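PDB 4RVU: probable quinone reductase Qor (NADPH:quinone reductase) (Zeta-crystallin homolog protein) from Mycobacterium tuberculosis, which probably transfers electrons from NADPH to quinones as a zeta-crystallin-like quinone reductase, and is seen here with NADPH bound. Local coordinates for residues 160-168 with 290-301; 84-95 with 110-120. All coordinates share one frame; numbering follows the deposited sequence.

Contact 1: residues 160-168 with 290-301. Unlike the reference sequence in segment 290-301: Asn295 (reference Gly).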
ATOM      1  N   LEU A 160      17.358  14.636  -4.185  1.00 15.97           N
ATOM      2  CA  LEU A 160      18.802  14.453  -4.150  1.00 16.02           C
ATOM      3  C   LEU A 160      19.208  13.581  -2.961  1.00 16.02           C
ATOM      4  O   LEU A 160      20.148  12.800  -3.055  1.00 16.02           O
ATOM      5  CB  LEU A 160      19.526  15.807  -4.104  1.00 16.10           C
ATOM      6  CG  LEU A 160      19.497  16.645  -5.379  1.00 16.11           C
ATOM      7  CD1 LEU A 160      20.005  18.055  -5.058  1.00 16.19           C
ATOM      8  CD2 LEU A 160      20.366  16.001  -6.456  1.00 16.10           C
ATOM      9  N   ILE A 161      18.503  13.710  -1.839  1.00 16.02           N
ATOM     10  CA  ILE A 161      18.832  12.898  -0.670  1.00 16.02           C
ATOM     11  C   ILE A 161      18.450  11.434  -0.909  1.00 15.94           C
ATOM     12  O   ILE A 161      19.231  10.524  -0.598  1.00 15.94           O
ATOM     13  CB  ILE A 161      18.182  13.438   0.636  1.00 16.04           C
ATOM     14  CG1 ILE A 161      18.699  14.850   0.936  1.00 16.12           C
ATOM     15  CG2 ILE A 161      18.539  12.538   1.818  1.00 16.05           C
ATOM     16  CD1 ILE A 161      18.007  15.531   2.137  1.00 16.15           C
ATOM     17  N   LEU A 162      17.262  11.212  -1.471  1.00 15.88           N
ATOM     18  CA  LEU A 162      16.831   9.856  -1.827  1.00 16.27           C
ATOM     19  C   LEU A 162      17.843   9.191  -2.754  1.00 16.45           C
ATOM     20  O   LEU A 162      18.212   8.026  -2.563  1.00 16.28           O
ATOM     21  CB  LEU A 162      15.446   9.868  -2.495  1.00 15.75           C
ATOM     22  CG  LEU A 162      14.244  10.008  -1.562  1.00 15.73           C
ATOM     23  CD1 LEU A 162      12.978  10.300  -2.346  1.00 16.33           C
ATOM     24  CD2 LEU A 162      14.071   8.736  -0.725  1.00 15.69           C
ATOM     25  N   THR A 163      18.300   9.944  -3.747  1.00 15.84           N
ATOM     26  CA  THR A 163      19.167   9.396  -4.787  1.00 15.82           C
ATOM     27  C   THR A 163      20.511   8.986  -4.201  1.00 16.40           C
ATOM     28  O   THR A 163      20.952   7.846  -4.386  1.00 15.93           O
ATOM     29  CB  THR A 163      19.341  10.401  -5.920  1.00 15.85           C
ATOM     30  OG1 THR A 163      18.056  10.639  -6.510  1.00 16.06           O
ATOM     31  CG2 THR A 163      20.300   9.876  -6.984  1.00 15.85           C
ATOM     32  N   GLN A 164      21.124   9.890  -3.437  1.00 15.94           N
ATOM     33  CA  GLN A 164      22.401   9.586  -2.812  1.00 16.02           C
ATOM     34  C   GLN A 164      22.308   8.418  -1.858  1.00 16.61           C
ATOM     35  O   GLN A 164      23.156   7.519  -1.882  1.00 16.41           O
ATOM     36  CB  GLN A 164      22.923  10.800  -2.057  1.00 16.51           C
ATOM     37  CG  GLN A 164      23.246  11.989  -2.930  1.00 16.10           C
ATOM     38  CD  GLN A 164      23.726  13.153  -2.095  1.00 17.36           C
ATOM     39  OE1 GLN A 164      24.883  13.190  -1.673  1.00 17.70           O
ATOM     40  NE2 GLN A 164      22.831  14.099  -1.824  1.00 16.99           N
ATOM     41  N   TRP A 165      21.281   8.440  -1.012  1.00 16.01           N
ATOM     42  CA  TRP A 165      21.169   7.461   0.061  1.00 16.36           C
ATOM     43  C   TRP A 165      20.880   6.077  -0.512  1.00 16.31           C
ATOM     44  O   TRP A 165      21.518   5.097  -0.125  1.00 16.26           O
ATOM     45  CB  TRP A 165      20.075   7.868   1.048  1.00 16.72           C
ATOM     46  CG  TRP A 165      20.326   7.391   2.443  1.00 16.53           C
ATOM     47  CD1 TRP A 165      21.134   6.356   2.829  1.00 16.44           C
ATOM     48  CD2 TRP A 165      19.795   7.960   3.650  1.00 15.96           C
ATOM     49  NE1 TRP A 165      21.120   6.236   4.205  1.00 17.72           N
ATOM     50  CE2 TRP A 165      20.312   7.212   4.729  1.00 16.99           C
ATOM     51  CE3 TRP A 165      18.925   9.017   3.915  1.00 16.06           C
ATOM     52  CZ2 TRP A 165      19.998   7.505   6.060  1.00 16.97           C
ATOM     53  CZ3 TRP A 165      18.613   9.307   5.238  1.00 16.90           C
ATOM     54  CH2 TRP A 165      19.146   8.551   6.293  1.00 17.23           C
ATOM     55  N   ALA A 166      19.930   6.005  -1.442  1.00 16.37           N
ATOM     56  CA  ALA A 166      19.632   4.746  -2.127  1.00 16.67           C
ATOM     57  C   ALA A 166      20.867   4.204  -2.855  1.00 16.97           C
ATOM     58  O   ALA A 166      21.181   3.017  -2.760  1.00 16.51           O
ATOM     59  CB  ALA A 166      18.453   4.920  -3.098  1.00 16.04           C
ATOM     60  N   THR A 167      21.577   5.072  -3.567  1.00 20.60           N
ATOM     61  CA  THR A 167      22.799   4.663  -4.271  1.00 20.33           C
ATOM     62  C   THR A 167      23.820   4.075  -3.300  1.00 21.32           C
ATOM     63  O   THR A 167      24.419   3.035  -3.571  1.00 20.92           O
ATOM     64  CB  THR A 167      23.414   5.838  -5.025  1.00 21.00           C
ATOM     65  OG1 THR A 167      22.481   6.270  -6.025  1.00 21.49           O
ATOM     66  CG2 THR A 167      24.721   5.425  -5.696  1.00 22.13           C
ATOM     67  N   HIS A 168      24.000   4.736  -2.161  1.00 22.36           N
ATOM     68  CA  HIS A 168      24.878   4.226  -1.111  1.00 22.38           C
ATOM     69  C   HIS A 168      24.450   2.845  -0.632  1.00 22.54           C
ATOM     70  O   HIS A 168      25.295   2.013  -0.289  1.00 23.23           O
ATOM     71  CB  HIS A 168      24.908   5.183   0.080  1.00 22.64           C
ATOM     72  CG  HIS A 168      25.603   4.621   1.279  1.00 23.24           C
ATOM     73  ND1 HIS A 168      26.970   4.441   1.329  1.00 24.16           N
ATOM     74  CD2 HIS A 168      25.120   4.184   2.467  1.00 23.62           C
ATOM     75  CE1 HIS A 168      27.300   3.927   2.502  1.00 23.51           C
ATOM     76  NE2 HIS A 168      26.195   3.761   3.209  1.00 25.12           N
ATOM     77  N   LEU A 290      20.457   9.651   9.862  1.00 16.23           N
ATOM     78  CA  LEU A 290      20.714  10.742   8.909  1.00 16.24           C
ATOM     79  C   LEU A 290      22.081  11.399   9.117  1.00 16.90           C
ATOM     80  O   LEU A 290      22.842  11.591   8.160  1.00 16.85           O
ATOM     81  CB  LEU A 290      19.609  11.805   8.975  1.00 16.24           C
ATOM     82  CG  LEU A 290      19.823  13.082   8.147  1.00 16.90           C
ATOM     83  CD1 LEU A 290      19.868  12.780   6.651  1.00 16.79           C
ATOM     84  CD2 LEU A 290      18.739  14.107   8.455  1.00 16.32           C
ATOM     85  N   PHE A 291      22.404  11.752  10.358  1.00 18.35           N
ATOM     86  CA  PHE A 291      23.691  12.403  10.608  1.00 18.02           C
ATOM     87  C   PHE A 291      24.860  11.440  10.449  1.00 18.85           C
ATOM     88  O   PHE A 291      25.957  11.854  10.065  1.00 18.35           O
ATOM     89  CB  PHE A 291      23.723  13.119  11.965  1.00 18.43           C
ATOM     90  CG  PHE A 291      22.948  14.409  11.977  1.00 18.20           C
ATOM     91  CD1 PHE A 291      23.306  15.446  11.128  1.00 18.78           C
ATOM     92  CD2 PHE A 291      21.865  14.579  12.829  1.00 19.73           C
ATOM     93  CE1 PHE A 291      22.595  16.634  11.122  1.00 19.19           C
ATOM     94  CE2 PHE A 291      21.145  15.764  12.835  1.00 19.65           C
ATOM     95  CZ  PHE A 291      21.507  16.793  11.980  1.00 20.07           C
ATOM     96  N   ASP A 292      24.624  10.155  10.702  1.00 23.22           N
ATOM     97  CA  ASP A 292      25.634   9.137  10.392  1.00 24.30           C
ATOM     98  C   ASP A 292      25.962   9.110   8.896  1.00 23.26           C
ATOM     99  O   ASP A 292      27.132   9.072   8.501  1.00 23.77           O
ATOM    100  CB  ASP A 292      25.173   7.746  10.850  1.00 23.54           C
ATOM    101  CG  ASP A 292      25.163   7.598  12.364  1.00 25.81           C
ATOM    102  OD1 ASP A 292      25.628   8.521  13.066  1.00 27.73           O
ATOM    103  OD2 ASP A 292      24.689   6.547  12.850  1.00 27.83           O
ATOM    104  N   ALA A 293      24.921   9.143   8.068  1.00 20.68           N
ATOM    105  CA  ALA A 293      25.078   9.124   6.611  1.00 21.18           C
ATOM    106  C   ALA A 293      25.778  10.388   6.107  1.00 21.01           C
ATOM    107  O   ALA A 293      26.639  10.322   5.227  1.00 21.69           O
ATOM    108  CB  ALA A 293      23.721   8.943   5.927  1.00 20.76           C
ATOM    109  N   ILE A 294      25.425  11.528   6.629  1.00 18.67           N
ATOM    110  CA  ILE A 294      26.106  12.746   6.265  1.00 18.36           C
ATOM    111  C   ILE A 294      27.589  12.687   6.660  1.00 19.39           C
ATOM    112  O   ILE A 294      28.459  13.070   5.926  1.00 19.84           O
ATOM    113  CB  ILE A 294      25.436  13.924   6.968  1.00 19.80           C
ATOM    114  CG1 ILE A 294      24.069  14.170   6.380  1.00 19.55           C
ATOM    115  CG2 ILE A 294      26.268  15.198   6.895  1.00 19.60           C
ATOM    116  CD1 ILE A 294      23.329  15.268   7.051  1.00 19.35           C
ATOM    117  N   ASN A 295      27.873  12.261   7.883  1.00 29.63           N
ATOM    118  CA  ASN A 295      29.276  12.275   8.317  1.00 30.19           C
ATOM    119  C   ASN A 295      30.147  11.207   7.701  1.00 30.80           C
ATOM    120  O   ASN A 295      31.326  11.376   7.704  1.00 30.59           O
ATOM    121  CB  ASN A 295      29.489  12.345   9.818  1.00 40.11           C
ATOM    122  CG  ASN A 295      30.897  12.960  10.250  1.00 40.21           C
ATOM    123  OD1 ASN A 295      31.700  13.492   9.420  1.00 40.24           O
ATOM    124  ND2 ASN A 295      31.178  12.873  11.548  1.00 40.26           N
ATOM    125  N   SER A 296      29.557  10.145   7.162  1.00 23.20           N
ATOM    126  CA  SER A 296      30.381   9.195   6.415  1.00 23.83           C
ATOM    127  C   SER A 296      30.467   9.568   4.939  1.00 23.88           C
ATOM    128  O   SER A 296      31.155   8.900   4.154  1.00 25.27           O
ATOM    129  CB  SER A 296      29.830   7.778   6.561  1.00 24.15           C
ATOM    130  OG  SER A 296      28.590   7.624   5.885  1.00 23.34           O
ATOM    131  N   GLU A 297      29.774  10.643   4.573  1.00 23.65           N
ATOM    132  CA  GLU A 297      29.647  11.080   3.182  1.00 24.14           C
ATOM    133  C   GLU A 297      28.924  10.045   2.326  1.00 24.46           C
ATOM    134  O   GLU A 297      29.085  10.012   1.103  1.00 24.65           O
ATOM    135  CB  GLU A 297      31.007  11.474   2.579  1.00 25.28           C
ATOM    136  CG  GLU A 297      31.643  12.682   3.252  1.00 25.48           C
ATOM    137  CD  GLU A 297      32.932  13.135   2.576  1.00 28.17           C
ATOM    138  OE1 GLU A 297      34.017  12.728   3.030  1.00 29.27           O
ATOM    139  OE2 GLU A 297      32.853  13.904   1.597  1.00 29.53           O
ATOM    140  N   ALA A 298      28.129   9.201   2.979  1.00 22.92           N
ATOM    141  CA  ALA A 298      27.161   8.357   2.276  1.00 22.95           C
ATOM    142  C   ALA A 298      26.209   9.268   1.517  1.00 22.46           C
ATOM    143  O   ALA A 298      25.766   8.955   0.411  1.00 22.67           O
ATOM    144  CB  ALA A 298      26.392   7.489   3.251  1.00 22.87           C
ATOM    145  N   ILE A 299      25.884  10.400   2.136  1.00 19.21           N
ATOM    146  CA  ILE A 299      25.183  11.477   1.451  1.00 19.02           C
ATOM    147  C   ILE A 299      25.878  12.792   1.766  1.00 19.21           C
ATOM    148  O   ILE A 299      26.582  12.908   2.778  1.00 19.25           O
ATOM    149  CB  ILE A 299      23.700  11.591   1.867  1.00 18.97           C
ATOM    150  CG1 ILE A 299      23.563  12.143   3.285  1.00 19.31           C
ATOM    151  CG2 ILE A 299      22.955  10.251   1.693  1.00 18.85           C
ATOM    152  CD1 ILE A 299      22.116  12.340   3.727  1.00 19.78           C
ATOM    153  N   THR A 300      25.689  13.772   0.888  1.00 18.50           N
ATOM    154  CA  THR A 300      26.147  15.135   1.131  1.00 18.73           C
ATOM    155  C   THR A 300      24.995  16.076   0.807  1.00 18.32           C
ATOM    156  O   THR A 300      24.535  16.131  -0.331  1.00 18.61           O
ATOM    157  CB  THR A 300      27.374  15.484   0.263  1.00 18.66           C
ATOM    158  OG1 THR A 300      28.476  14.640   0.630  1.00 20.06           O
ATOM    159  CG2 THR A 300      27.787  16.957   0.454  1.00 18.90           C
ATOM    160  N   VAL A 301      24.516  16.810   1.812  1.00 17.70           N
ATOM    161  CA  VAL A 301      23.388  17.711   1.608  1.00 17.73           C
ATOM    162  C   VAL A 301      23.906  19.100   1.312  1.00 18.18           C
ATOM    163  O   VAL A 301      24.431  19.771   2.200  1.00 17.87           O
ATOM    164  CB  VAL A 301      22.464  17.755   2.825  1.00 17.00           C
ATOM    165  CG1 VAL A 301      21.297  18.713   2.566  1.00 17.73           C
ATOM    166  CG2 VAL A 301      21.936  16.352   3.143  1.00 17.55           C
TER
HETATM  167  O   HOH W   1      25.862   7.963  -2.327  1.00 35.02           O

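Contact 2: residues 84-95 with 110-120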
ATOM      1  N   ALA A  84      17.911  16.061  27.193  1.00 25.38           N
ATOM      2  CA  ALA A  84      19.331  16.326  27.392  1.00 26.58           C
ATOM      3  C   ALA A  84      19.764  17.608  26.689  1.00 26.14           C
ATOM      4  O   ALA A  84      20.902  18.046  26.847  1.00 27.25           O
ATOM      5  CB  ALA A  84      20.163  15.150  26.914  1.00 27.55           C
ATOM      6  N   ILE A  85      18.861  18.202  25.910  1.00 23.87           N
ATOM      7  CA  ILE A  85      19.123  19.488  25.260  1.00 24.41           C
ATOM      8  C   ILE A  85      19.200  20.608  26.297  1.00 25.02           C
ATOM      9  O   ILE A  85      18.350  20.686  27.181  1.00 24.78           O
ATOM     10  CB  ILE A  85      17.998  19.884  24.266  1.00 24.53           C
ATOM     11  CG1 ILE A  85      17.675  18.770  23.263  1.00 26.18           C
ATOM     12  CG2 ILE A  85      18.344  21.178  23.557  1.00 24.21           C
ATOM     13  CD1 ILE A  85      18.836  18.057  22.713  1.00 26.05           C
ATOM     14  N   SER A  86      20.186  21.495  26.162  1.00 24.73           N
ATOM     15  CA  SER A  86      20.385  22.583  27.119  1.00 25.39           C
ATOM     16  C   SER A  86      20.488  23.931  26.418  1.00 26.21           C
ATOM     17  O   SER A  86      20.811  23.988  25.228  1.00 25.43           O
ATOM     18  CB  SER A  86      21.651  22.328  27.942  1.00 25.74           C
ATOM     19  OG  SER A  86      21.520  21.155  28.723  1.00 28.44           O
ATOM     20  N   VAL A  87      20.205  25.012  27.150  1.00 22.55           N
ATOM     21  CA  VAL A  87      20.401  26.360  26.617  1.00 22.80           C
ATOM     22  C   VAL A  87      21.809  26.484  26.044  1.00 22.53           C
ATOM     23  O   VAL A  87      22.776  26.018  26.653  1.00 22.89           O
ATOM     24  CB  VAL A  87      20.178  27.450  27.695  1.00 23.79           C
ATOM     25  CG1 VAL A  87      20.709  28.784  27.224  1.00 23.77           C
ATOM     26  CG2 VAL A  87      18.697  27.564  28.036  1.00 23.39           C
ATOM     27  N   GLY A  88      21.920  27.080  24.860  1.00 20.85           N
ATOM     28  CA  GLY A  88      23.205  27.223  24.199  1.00 21.24           C
ATOM     29  C   GLY A  88      23.476  26.181  23.123  1.00 21.32           C
ATOM     30  O   GLY A  88      24.312  26.410  22.233  1.00 20.67           O
ATOM     31  N   ASP A  89      22.799  25.035  23.203  1.00 21.73           N
ATOM     32  CA  ASP A  89      23.006  23.971  22.215  1.00 21.42           C
ATOM     33  C   ASP A  89      22.526  24.392  20.827  1.00 20.46           C
ATOM     34  O   ASP A  89      21.499  25.075  20.702  1.00 21.64           O
ATOM     35  CB  ASP A  89      22.278  22.677  22.622  1.00 21.68           C
ATOM     36  CG  ASP A  89      22.970  21.928  23.751  1.00 22.04           C
ATOM     37  OD1 ASP A  89      24.120  22.265  24.089  1.00 21.50           O
ATOM     38  OD2 ASP A  89      22.359  20.979  24.293  1.00 22.77           O
ATOM     39  N   ARG A  90      23.267  23.976  19.795  1.00 18.81           N
ATOM     40  CA  ARG A  90      22.842  24.130  18.405  1.00 19.04           C
ATOM     41  C   ARG A  90      21.930  22.954  18.097  1.00 17.80           C
ATOM     42  O   ARG A  90      22.317  21.796  18.298  1.00 18.11           O
ATOM     43  CB  ARG A  90      24.034  24.084  17.446  1.00 19.61           C
ATOM     44  CG  ARG A  90      24.932  25.301  17.466  1.00 21.85           C
ATOM     45  CD  ARG A  90      26.197  25.035  16.630  1.00 22.58           C
ATOM     46  NE  ARG A  90      25.881  25.014  15.217  1.00 20.48           N
ATOM     47  CZ  ARG A  90      26.233  24.055  14.365  1.00 20.65           C
ATOM     48  NH1 ARG A  90      26.960  23.010  14.759  1.00 19.47           N
ATOM     49  NH2 ARG A  90      25.858  24.154  13.103  1.00 20.00           N
ATOM     50  N   VAL A  91      20.725  23.243  17.624  1.00 17.03           N
ATOM     51  CA  VAL A  91      19.727  22.189  17.451  1.00 16.94           C
ATOM     52  C   VAL A  91      18.965  22.374  16.153  1.00 16.87           C
ATOM     53  O   VAL A  91      19.012  23.442  15.545  1.00 16.90           O
ATOM     54  CB  VAL A  91      18.732  22.138  18.626  1.00 16.95           C
ATOM     55  CG1 VAL A  91      19.432  21.747  19.928  1.00 17.01           C
ATOM     56  CG2 VAL A  91      17.978  23.461  18.764  1.00 16.98           C
ATOM     57  N   VAL A  92      18.263  21.336  15.723  1.00 16.79           N
ATOM     58  CA  VAL A  92      17.484  21.432  14.504  1.00 16.72           C
ATOM     59  C   VAL A  92      16.200  20.625  14.678  1.00 16.64           C
ATOM     60  O   VAL A  92      16.200  19.573  15.314  1.00 16.62           O
ATOM     61  CB  VAL A  92      18.310  20.986  13.266  1.00 16.69           C
ATOM     62  CG1 VAL A  92      18.793  19.544  13.406  1.00 16.66           C
ATOM     63  CG2 VAL A  92      17.515  21.180  11.973  1.00 16.63           C
ATOM     64  N   SER A  93      15.102  21.154  14.150  1.00 16.60           N
ATOM     65  CA  SER A  93      13.810  20.474  14.239  1.00 16.53           C
ATOM     66  C   SER A  93      13.070  20.656  12.941  1.00 16.47           C
ATOM     67  O   SER A  93      13.267  21.649  12.231  1.00 16.49           O
ATOM     68  CB  SER A  93      12.978  21.040  15.391  1.00 16.56           C
ATOM     69  OG  SER A  93      11.762  20.311  15.565  1.00 16.49           O
ATOM     70  N   ALA A  94      12.223  19.681  12.626  1.00 16.39           N
ATOM     71  CA  ALA A  94      11.353  19.734  11.461  1.00 16.32           C
ATOM     72  C   ALA A  94       9.908  19.861  11.936  1.00 16.29           C
ATOM     73  O   ALA A  94       8.978  19.750  11.137  1.00 16.23           O
ATOM     74  CB  ALA A  94      11.505  18.458  10.643  1.00 16.25           C
ATOM     75  N   SER A  95       9.734  20.102  13.233  1.00 16.68           N
ATOM     76  CA  SER A  95       8.415  20.100  13.856  1.00 17.81           C
ATOM     77  C   SER A  95       8.151  21.370  14.648  1.00 17.87           C
ATOM     78  O   SER A  95       7.374  21.362  15.594  1.00 18.20           O
ATOM     79  CB  SER A  95       8.298  18.887  14.780  1.00 17.01           C
ATOM     80  OG  SER A  95       8.507  17.692  14.057  1.00 17.11           O
ATOM     81  N   LEU A 110      11.210  16.252  19.463  1.00 16.45           N
ATOM     82  CA  LEU A 110      11.344  16.247  18.007  1.00 16.40           C
ATOM     83  C   LEU A 110      12.385  17.270  17.555  1.00 16.46           C
ATOM     84  O   LEU A 110      12.250  17.893  16.497  1.00 16.45           O
ATOM     85  CB  LEU A 110       9.991  16.530  17.342  1.00 16.34           C
ATOM     86  CG  LEU A 110       8.871  15.547  17.703  1.00 16.27           C
ATOM     87  CD1 LEU A 110       7.616  15.948  16.987  1.00 16.22           C
ATOM     88  CD2 LEU A 110       9.244  14.116  17.360  1.00 16.22           C
ATOM     89  N   THR A 111      13.413  17.443  18.383  1.00 16.54           N
ATOM     90  CA  THR A 111      14.531  18.330  18.083  1.00 16.61           C
ATOM     91  C   THR A 111      15.820  17.541  18.275  1.00 16.63           C
ATOM     92  O   THR A 111      15.970  16.822  19.266  1.00 16.65           O
ATOM     93  CB  THR A 111      14.534  19.548  19.025  1.00 16.69           C
ATOM     94  OG1 THR A 111      13.326  20.298  18.841  1.00 16.67           O
ATOM     95  CG2 THR A 111      15.724  20.452  18.732  1.00 16.76           C
ATOM     96  N   ALA A 112      16.758  17.685  17.344  1.00 16.64           N
ATOM     97  CA  ALA A 112      18.041  16.989  17.446  1.00 16.67           C
ATOM     98  C   ALA A 112      19.177  17.977  17.630  1.00 16.76           C
ATOM     99  O   ALA A 112      19.153  19.076  17.061  1.00 16.78           O
ATOM    100  CB  ALA A 112      18.290  16.151  16.195  1.00 16.60           C
ATOM    101  N   LYS A 113      20.180  17.581  18.411  1.00 19.21           N
ATOM    102  CA  LYS A 113      21.421  18.348  18.485  1.00 19.40           C
ATOM    103  C   LYS A 113      22.156  18.229  17.170  1.00 19.46           C
ATOM    104  O   LYS A 113      22.234  17.145  16.599  1.00 20.41           O
ATOM    105  CB  LYS A 113      22.321  17.825  19.611  1.00 20.39           C
ATOM    106  CG  LYS A 113      21.822  18.139  21.020  1.00 21.24           C
ATOM    107  CD  LYS A 113      22.713  17.480  22.078  1.00 24.14           C
ATOM    108  CE  LYS A 113      22.222  17.774  23.493  1.00 24.23           C
ATOM    109  NZ  LYS A 113      23.125  17.210  24.543  1.00 24.66           N
ATOM    110  N   VAL A 114      22.703  19.343  16.687  1.00 16.92           N
ATOM    111  CA  VAL A 114      23.477  19.345  15.458  1.00 17.22           C
ATOM    112  C   VAL A 114      24.925  18.995  15.802  1.00 17.97           C
ATOM    113  O   VAL A 114      25.471  19.519  16.769  1.00 17.17           O
ATOM    114  CB  VAL A 114      23.409  20.727  14.779  1.00 17.49           C
ATOM    115  CG1 VAL A 114      24.191  20.735  13.471  1.00 17.20           C
ATOM    116  CG2 VAL A 114      21.943  21.110  14.530  1.00 17.45           C
ATOM    117  N   PRO A 115      25.533  18.070  15.043  1.00 16.92           N
ATOM    118  CA  PRO A 115      26.933  17.687  15.260  1.00 16.97           C
ATOM    119  C   PRO A 115      27.841  18.903  15.061  1.00 17.05           C
ATOM    120  O   PRO A 115      27.498  19.808  14.290  1.00 17.04           O
ATOM    121  CB  PRO A 115      27.179  16.642  14.165  1.00 17.19           C
ATOM    122  CG  PRO A 115      25.821  16.073  13.877  1.00 16.83           C
ATOM    123  CD  PRO A 115      24.897  17.259  13.988  1.00 16.82           C
ATOM    124  N   ASP A 116      28.977  18.937  15.745  1.00 21.71           N
ATOM    125  CA  ASP A 116      29.824  20.122  15.694  1.00 20.91           C
ATOM    126  C   ASP A 116      30.437  20.392  14.316  1.00 21.59           C
ATOM    127  O   ASP A 116      30.857  21.515  14.036  1.00 22.24           O
ATOM    128  CB  ASP A 116      30.924  20.041  16.754  1.00 22.10           C
ATOM    129  CG  ASP A 116      30.394  20.219  18.166  1.00 23.84           C
ATOM    130  OD1 ASP A 116      29.330  20.858  18.338  1.00 23.46           O
ATOM    131  OD2 ASP A 116      31.060  19.727  19.102  1.00 24.57           O
ATOM    132  N   ASP A 117      30.477  19.379  13.454  1.00 19.42           N
ATOM    133  CA  ASP A 117      31.069  19.544  12.121  1.00 19.47           C
ATOM    134  C   ASP A 117      30.035  19.848  11.028  1.00 19.68           C
ATOM    135  O   ASP A 117      30.366  19.872   9.833  1.00 19.81           O
ATOM    136  CB  ASP A 117      31.875  18.303  11.733  1.00 19.59           C
ATOM    137  CG  ASP A 117      31.008  17.066  11.593  1.00 20.33           C
ATOM    138  OD1 ASP A 117      30.056  16.898  12.384  1.00 20.41           O
ATOM    139  OD2 ASP A 117      31.277  16.264  10.683  1.00 21.25           O
ATOM    140  N   VAL A 118      28.787  20.078  11.432  1.00 17.01           N
ATOM    141  CA  VAL A 118      27.703  20.375  10.491  1.00 16.95           C
ATOM    142  C   VAL A 118      27.249  21.822  10.682  1.00 16.99           C
ATOM    143  O   VAL A 118      26.942  22.241  11.811  1.00 17.04           O
ATOM    144  CB  VAL A 118      26.504  19.410  10.711  1.00 16.87           C
ATOM    145  CG1 VAL A 118      25.337  19.769   9.784  1.00 16.81           C
ATOM    146  CG2 VAL A 118      26.939  17.962  10.473  1.00 16.82           C
ATOM    147  N   THR A 119      27.238  22.605   9.602  1.00 16.99           N
ATOM    148  CA  THR A 119      26.807  23.994   9.707  1.00 17.04           C
ATOM    149  C   THR A 119      25.304  24.077   9.889  1.00 16.98           C
ATOM    150  O   THR A 119      24.556  23.136   9.577  1.00 16.91           O
ATOM    151  CB  THR A 119      27.162  24.848   8.476  1.00 17.05           C
ATOM    152  OG1 THR A 119      26.437  24.360   7.341  1.00 16.96           O
ATOM    153  CG2 THR A 119      28.659  24.818   8.185  1.00 17.10           C
ATOM    154  N   SER A 120      24.857  25.218  10.393  1.00 17.03           N
ATOM    155  CA  SER A 120      23.433  25.413  10.634  1.00 16.99           C
ATOM    156  C   SER A 120      22.654  25.432   9.317  1.00 16.92           C
ATOM    157  O   SER A 120      21.536  24.921   9.257  1.00 16.85           O
ATOM    158  CB  SER A 120      23.213  26.693  11.434  1.00 17.06           C
ATOM    159  OG  SER A 120      23.848  26.594  12.702  1.00 17.12           O
TER
HETATM  160  O   HOH W   2      27.118  21.710  17.470  1.00 21.00           O
HETATM  161  O   HOH W   3      11.372  17.249  13.931  1.00 16.30           O

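Contact 1: residues 160-168 with 290-301
The side-chain amide of Gln164 grips the backbone of Thr300 at both ends: OE1 accepts from Thr300 N at 2.7 Å, with an N-H...O angle of 162°, while NE2 donates to Thr300 O at 3.0 Å. Gln164 belongs to helix 157-168, which begins within what is probably the glycine-rich motif of the Rossmann-type domain, and Gly157 and Val158 at its start bind NADPH; Thr300 lies in the loop leaving helix 280-295. A second N-H of the same amide turns back to Leu160 O, one helical turn earlier, meeting that carbonyl from the face opposite to the one used by Gln164 N. Both NE2 partners lie close to the amide plane, so three bonds fix the rotation of the group. Nearer the end of the helix, a water donates to Gln164 O and Ala298 O and joins the two backbones.

Next to this polar clasp, Ile299 CG2 packs against the start of the Trp165 side chain, 3.8 Å from its CB, and CD1 of the same isoleucine extends to Ile161 CG2. Ile161 CD1 in turn meets Val301 CG2. With CG roughly anti to the backbone N (chi1 -151°), the Trp165 indole swings toward helix 280-295, where Ala293 CB approaches CZ2 of the indole obliquely, at 4.0 Å, and CZ3 touches Leu290 CD1. His134 and Leu137 of helix 120-140 also border the indole.

A Schellman motif, with positive phi at Glu297, ends helix 280-295 and brings the next residue back toward helix 157-168. There Ala298 CB makes a CH-pi contact over the centre of the His168 ring, 3.5 Å from the centroid and 5° off the normal.

Contact 2: residues 84-95 with 110-120
The antiparallel pairing of strands 90-93 and 111-113 is centred on Val92 and Ala112, a hydrogen-bonded pair joined by Val92 N to Ala112 O and Ala112 N to Val92 O, both 2.8 Å. Beyond it, Val114 N donates to Arg90 O, carrying the pairing past the end of strand 111-113. On the side of Val91, the methyl CG2 of Thr111 presses on Val91 CB at 3.4 Å, tighter than usual van der Waals contact.

These strands form part of the GroES-like domain found in alcohol dehydrogenases, and strand 67-74 flanks strand 90-93 on its other edge. Where segment 110-120 turns toward helix 120-140, Arg90 spans the type I turn of Pro115 to Val118. A bend at chi3 (72°) lays its guanidinium along the turn, with Val114 CB over one face. In the guanidinium plane, Arg90 NH2 donates to a lone pair of Val118 O at 2.6 Å and to Ser120 OG, which also bonds to Glu39. Arg90 NH1 adds weak bonds to Val118 O and Pro115 O, and a water links it to Val114 O and Asp116 OD1.

Lys113 runs extended past Ile85, and Ile85 CD1 lies 3.4 Å from Lys113 CG; Lys113 NZ makes a weak hydrogen bond to Ala84 O and a long salt bridge to Asp89 OD2 (3.9 Å). That carboxylate oxygen also receives Ser86 N across a type II turn. At the other end of strand 90-93, Ser93 OG donates to Leu110 O at 2.6 Å and accepts from Ser95 N in an ST turn.

How the contacts relate
Contact 1 is largely buried and joins a helix of the nucleotide-binding domain to the helix and loop that lead back into the sheet of contact 2, which is only partly buried and belongs to the GroES-like domain. Helix 120-140 borders both: it packs on Ile161, Trp165 and Val301 of one and on Val92 and Val114 of the other. Helix 280-295 is also common ground, since Phe291 reaches across to Pro115 and Val92. Their chemistry differs accordingly. In contact 1 a neutral amide secures a loop to a helix beside a hydrophobic layer; contact 2 relies on strand pairing, with Arg90 and Asp89 bonded to the turns at its margins and Lys113 only loosely paired there.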